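Local coordinates for protein acetyl-CoA acetyltransferase (Mycobacterium smegmatis, PDB 4EGV) that adopts the thiolase fold as a monomeric thiolase-like protein and probably has acyltransferase activity, at residues M40-A53 against N134-S146. Sequence-based numbering, arbitrary orientation.
Sequences MSSVELATEAAKAA and NDVVLIFGSENTS
A50 and A46, on the inner side of helix 42-53, rest on the side chains that strand 136-143 raises toward them. With CG anti to the backbone N, L138 turns CD2 to the methyl of A50, 3.8 Å from its CB, and A53 CB approaches the other branch of L138 through CD1. One turn earlier, A46 CB meets the F140 ring obliquely, 4.2 Å from CD1, while L138 CG lies at the ring edge and in its plane. Because the helix offers little more than methyl groups here, it can settle close to the strand, and the short axes approach to 7.1 Å at an angle of 135°.

Farther along the strand, S142 fits under the first helical turn. Its CB packs 3.9 Å from L45 CB, and its hydroxyl, set between the backbone N and the carbonyl carbon (chi1 54°), donates to S42 O over 2.7 Å. This oxygen also takes the helical bond from A46 N. The two donors come from opposite faces of the carbonyl plane, S142 OG from 41° out of it, so a buried serine is tied to the helix without displacing a backbone bond. L45 CD1 reaches over the backbone of E143, and the N144 side chain borders S42 and M40 at the margin. A capping box of S41 and E44 closes the helix start: E44 N donates to S41 OG, and S41 N to E44 OE1.

The contact thus packs helix 42-56, the first helix of the chain, on one face of the large mixed sheet of the thiolase fold, where 136-143 runs parallel to 70-73 and antiparallel to 271-279. Helix 93-101 packs alongside, with V97 touching both A46 and F140, and F28 of strand 20-29 meets L45.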
loop_
_atom_site.group_PDB
_atom_site.type_symbol
_atom_site.label_atom_id
_atom_site.label_comp_id
_atom_site.label_asym_id
_atom_site.label_seq_id
_atom_site.Cartn_x
_atom_site.Cartn_y
_atom_site.Cartn_z
HETATM N N MSE A 40 -7.699 18.275 -16.347
HETATM C CA MSE A 40 -8.731 18.277 -15.314
HETATM C C MSE A 40 -8.256 18.457 -13.870
HETATM O O MSE A 40 -7.203 18.055 -13.490
HETATM C CB MSE A 40 -9.512 16.992 -15.391
HETATM C CG MSE A 40 -10.657 16.955 -16.364
HETATM SE SE MSE A 40 -11.471 15.244 -16.280
HETATM C CE MSE A 40 -12.237 15.217 -17.937
ATOM N N SER A 41 -9.079 19.080 -13.070
ATOM C CA SER A 41 -8.732 19.320 -11.703
ATOM C C SER A 41 -8.928 18.044 -10.948
ATOM O O SER A 41 -9.524 17.131 -11.443
ATOM C CB SER A 41 -9.570 20.444 -11.125
ATOM O OG SER A 41 -10.809 19.999 -10.729
ATOM N N SER A 42 -8.408 17.966 -9.748
ATOM C CA SER A 42 -8.571 16.732 -9.007
ATOM C C SER A 42 -10.059 16.482 -8.617
ATOM O O SER A 42 -10.496 15.334 -8.619
ATOM C CB SER A 42 -7.541 16.599 -7.860
ATOM O OG SER A 42 -7.989 17.108 -6.613
ATOM N N VAL A 43 -10.831 17.560 -8.356
ATOM C CA VAL A 43 -12.287 17.481 -8.157
ATOM C C VAL A 43 -12.910 16.882 -9.393
ATOM O O VAL A 43 -13.647 15.918 -9.295
ATOM C CB VAL A 43 -12.913 18.859 -7.772
ATOM C CG1 VAL A 43 -14.398 18.931 -8.069
ATOM C CG2 VAL A 43 -12.654 19.161 -6.306
ATOM N N GLU A 44 -12.573 17.413 -10.557
ATOM C CA GLU A 44 -13.181 16.950 -11.818
ATOM C C GLU A 44 -12.965 15.430 -12.063
ATOM O O GLU A 44 -13.859 14.727 -12.536
ATOM C CB GLU A 44 -12.732 17.825 -13.041
ATOM C CG GLU A 44 -13.344 19.296 -13.117
ATOM C CD GLU A 44 -12.720 20.233 -14.249
ATOM O OE1 GLU A 44 -11.480 20.443 -14.318
ATOM O OE2 GLU A 44 -13.488 20.770 -15.076
ATOM N N LEU A 45 -11.777 14.955 -11.719
ATOM C CA LEU A 45 -11.402 13.546 -11.886
ATOM C C LEU A 45 -12.139 12.559 -10.958
ATOM O O LEU A 45 -12.520 11.447 -11.346
ATOM C CB LEU A 45 -9.906 13.377 -11.684
ATOM C CG LEU A 45 -8.934 13.934 -12.733
ATOM C CD1 LEU A 45 -7.508 14.031 -12.213
ATOM C CD2 LEU A 45 -8.986 13.224 -14.068
ATOM N N ALA A 46 -12.317 12.994 -9.718
ATOM C CA ALA A 46 -13.061 12.270 -8.730
ATOM C C ALA A 46 -14.521 12.298 -9.103
ATOM O O ALA A 46 -15.237 11.380 -8.825
ATOM C CB ALA A 46 -12.842 12.899 -7.352
ATOM N N THR A 47 -14.954 13.366 -9.727
ATOM C CA THR A 47 -16.331 13.504 -10.207
ATOM C C THR A 47 -16.642 12.516 -11.335
ATOM O O THR A 47 -17.591 11.799 -11.285
ATOM C CB THR A 47 -16.579 14.973 -10.618
ATOM O OG1 THR A 47 -16.467 15.779 -9.436
ATOM C CG2 THR A 47 -17.930 15.151 -11.265
ATOM N N GLU A 48 -15.805 12.479 -12.342
ATOM C CA GLU A 48 -15.939 11.506 -13.383
ATOM C C GLU A 48 -15.995 10.045 -12.902
ATOM O O GLU A 48 -16.848 9.298 -13.343
ATOM C CB GLU A 48 -14.824 11.680 -14.407
ATOM C CG GLU A 48 -15.145 12.669 -15.500
ATOM C CD GLU A 48 -16.421 12.355 -16.301
ATOM O OE1 GLU A 48 -16.676 11.198 -16.665
ATOM O OE2 GLU A 48 -17.171 13.295 -16.597
ATOM N N ALA A 49 -15.080 9.650 -12.029
ATOM C CA ALA A 49 -15.150 8.333 -11.368
ATOM C C ALA A 49 -16.409 8.097 -10.519
ATOM O O ALA A 49 -16.943 7.011 -10.522
ATOM C CB ALA A 49 -13.928 8.096 -10.546
ATOM N N ALA A 50 -16.882 9.120 -9.818
ATOM C CA ALA A 50 -18.077 9.011 -8.987
ATOM C C ALA A 50 -19.337 8.811 -9.811
ATOM O O ALA A 50 -20.251 8.053 -9.404
ATOM C CB ALA A 50 -18.208 10.205 -8.069
ATOM N N LYS A 51 -19.360 9.462 -10.975
ATOM C CA LYS A 51 -20.451 9.343 -11.954
ATOM C C LYS A 51 -20.572 7.970 -12.566
ATOM O O LYS A 51 -21.666 7.516 -12.848
ATOM C CB LYS A 51 -20.295 10.370 -13.073
ATOM C CG LYS A 51 -20.853 11.707 -12.750
ATOM C CD LYS A 51 -20.461 12.688 -13.828
ATOM C CE LYS A 51 -21.052 14.064 -13.505
ATOM N NZ LYS A 51 -20.384 15.122 -14.247
ATOM N N ALA A 52 -19.426 7.342 -12.768
ATOM C CA ALA A 52 -19.329 5.956 -13.223
ATOM C C ALA A 52 -19.714 4.954 -12.144
ATOM O O ALA A 52 -20.255 3.902 -12.476
ATOM C CB ALA A 52 -17.932 5.647 -13.763
ATOM N N ALA A 53 -19.431 5.265 -10.876
ATOM C CA ALA A 53 -19.845 4.415 -9.774
ATOM C C ALA A 53 -21.386 4.395 -9.639
ATOM O O ALA A 53 -22.007 3.340 -9.385
ATOM C CB ALA A 53 -19.162 4.836 -8.496
ATOM N N ASN A 134 -25.031 4.644 9.142
ATOM C CA ASN A 134 -25.046 5.193 7.822
ATOM C C ASN A 134 -25.793 4.235 6.914
ATOM O O ASN A 134 -26.001 3.111 7.297
ATOM C CB ASN A 134 -23.612 5.436 7.369
ATOM C CG ASN A 134 -22.981 6.607 8.045
ATOM O OD1 ASN A 134 -23.155 7.699 7.639
ATOM N ND2 ASN A 134 -22.247 6.365 9.088
ATOM N N ASP A 135 -26.205 4.682 5.736
ATOM C CA ASP A 135 -27.013 3.883 4.814
ATOM C C ASP A 135 -26.488 3.830 3.383
ATOM O O ASP A 135 -26.433 2.836 2.774
ATOM C CB ASP A 135 -28.448 4.397 4.782
ATOM C CG ASP A 135 -29.230 4.072 6.022
ATOM O OD1 ASP A 135 -29.327 2.925 6.390
ATOM O OD2 ASP A 135 -29.763 4.970 6.619
ATOM N N VAL A 136 -26.143 4.949 2.845
ATOM C CA VAL A 136 -25.484 5.059 1.542
ATOM C C VAL A 136 -24.243 5.951 1.593
ATOM O O VAL A 136 -24.308 7.125 1.943
ATOM C CB VAL A 136 -26.426 5.557 0.437
ATOM C CG1 VAL A 136 -25.761 5.464 -0.932
ATOM C CG2 VAL A 136 -27.715 4.798 0.462
ATOM N N VAL A 137 -23.113 5.372 1.230
ATOM C CA VAL A 137 -21.860 6.054 1.337
ATOM C C VAL A 137 -21.147 6.043 -0.004
ATOM O O VAL A 137 -21.163 5.069 -0.709
ATOM C CB VAL A 137 -20.974 5.374 2.419
ATOM C CG1 VAL A 137 -19.557 6.016 2.512
ATOM C CG2 VAL A 137 -21.673 5.379 3.770
ATOM N N LEU A 138 -20.526 7.156 -0.342
ATOM C CA LEU A 138 -19.653 7.264 -1.510
ATOM C C LEU A 138 -18.220 7.589 -1.105
ATOM O O LEU A 138 -17.963 8.538 -0.411
ATOM C CB LEU A 138 -20.169 8.314 -2.522
ATOM C CG LEU A 138 -19.399 8.411 -3.850
ATOM C CD1 LEU A 138 -19.474 7.072 -4.610
ATOM C CD2 LEU A 138 -19.879 9.531 -4.727
ATOM N N ILE A 139 -17.291 6.763 -1.557
ATOM C CA ILE A 139 -15.880 6.947 -1.338
ATOM C C ILE A 139 -15.188 7.305 -2.665
ATOM O O ILE A 139 -15.571 6.811 -3.715
ATOM C CB ILE A 139 -15.344 5.657 -0.731
ATOM C CG1 ILE A 139 -15.832 5.523 0.706
ATOM C CG2 ILE A 139 -13.820 5.572 -0.740
ATOM C CD1 ILE A 139 -15.741 4.090 1.227
ATOM N N PHE A 140 -14.209 8.191 -2.644
ATOM C CA PHE A 140 -13.558 8.560 -3.887
ATOM C C PHE A 140 -12.178 9.130 -3.614
ATOM O O PHE A 140 -11.848 9.466 -2.480
ATOM C CB PHE A 140 -14.409 9.532 -4.733
ATOM C CG PHE A 140 -14.979 10.673 -3.947
ATOM C CD1 PHE A 140 -14.173 11.719 -3.523
ATOM C CD2 PHE A 140 -16.318 10.669 -3.582
ATOM C CE1 PHE A 140 -14.686 12.764 -2.767
ATOM C CE2 PHE A 140 -16.855 11.735 -2.791
ATOM C CZ PHE A 140 -16.018 12.777 -2.401
ATOM N N GLY A 141 -11.351 9.201 -4.652
ATOM C CA GLY A 141 -10.037 9.792 -4.530
ATOM C C GLY A 141 -9.527 10.084 -5.910
ATOM O O GLY A 141 -10.109 9.612 -6.841
ATOM N N SER A 142 -8.440 10.835 -6.050
ATOM C CA SER A 142 -7.907 11.230 -7.366
ATOM C C SER A 142 -6.523 11.833 -7.270
ATOM O O SER A 142 -6.061 12.191 -6.196
ATOM C CB SER A 142 -8.833 12.213 -8.116
ATOM O OG SER A 142 -9.139 13.355 -7.344
ATOM N N GLU A 143 -5.839 11.930 -8.404
ATOM C CA GLU A 143 -4.579 12.638 -8.469
ATOM C C GLU A 143 -4.360 13.270 -9.806
ATOM O O GLU A 143 -4.898 12.830 -10.801
ATOM C CB GLU A 143 -3.404 11.772 -8.087
ATOM C CG GLU A 143 -3.543 10.299 -8.347
ATOM C CD GLU A 143 -2.401 9.487 -7.683
ATOM O OE1 GLU A 143 -2.675 8.646 -6.741
ATOM O OE2 GLU A 143 -1.232 9.730 -8.114
ATOM N N ASN A 144 -3.534 14.315 -9.770
ATOM C CA ASN A 144 -3.201 15.249 -10.844
ATOM C C ASN A 144 -1.756 15.096 -11.385
ATOM O O ASN A 144 -0.878 14.542 -10.704
ATOM C CB ASN A 144 -3.299 16.643 -10.237
ATOM C CG ASN A 144 -4.382 17.431 -10.811
ATOM O OD1 ASN A 144 -4.773 17.206 -11.947
ATOM N ND2 ASN A 144 -4.872 18.397 -10.055
ATOM N N THR A 145 -1.483 15.604 -12.595
ATOM C CA THR A 145 -0.067 15.835 -13.008
ATOM C C THR A 145 0.522 17.011 -12.201
ATOM O O THR A 145 1.723 17.060 -11.973
ATOM C CB THR A 145 0.157 16.080 -14.550
ATOM O OG1 THR A 145 -0.750 17.080 -15.009
ATOM C CG2 THR A 145 -0.037 14.796 -15.383
ATOM N N SER A 146 -0.348 17.915 -11.724
ATOM C CA SER A 146 0.056 19.142 -10.968
ATOM C C SER A 146 -0.474 19.191 -9.516
ATOM O O SER A 146 0.037 18.504 -8.627
ATOM C CB SER A 146 -0.367 20.403 -11.750
ATOM O OG SER A 146 0.163 20.338 -13.068
#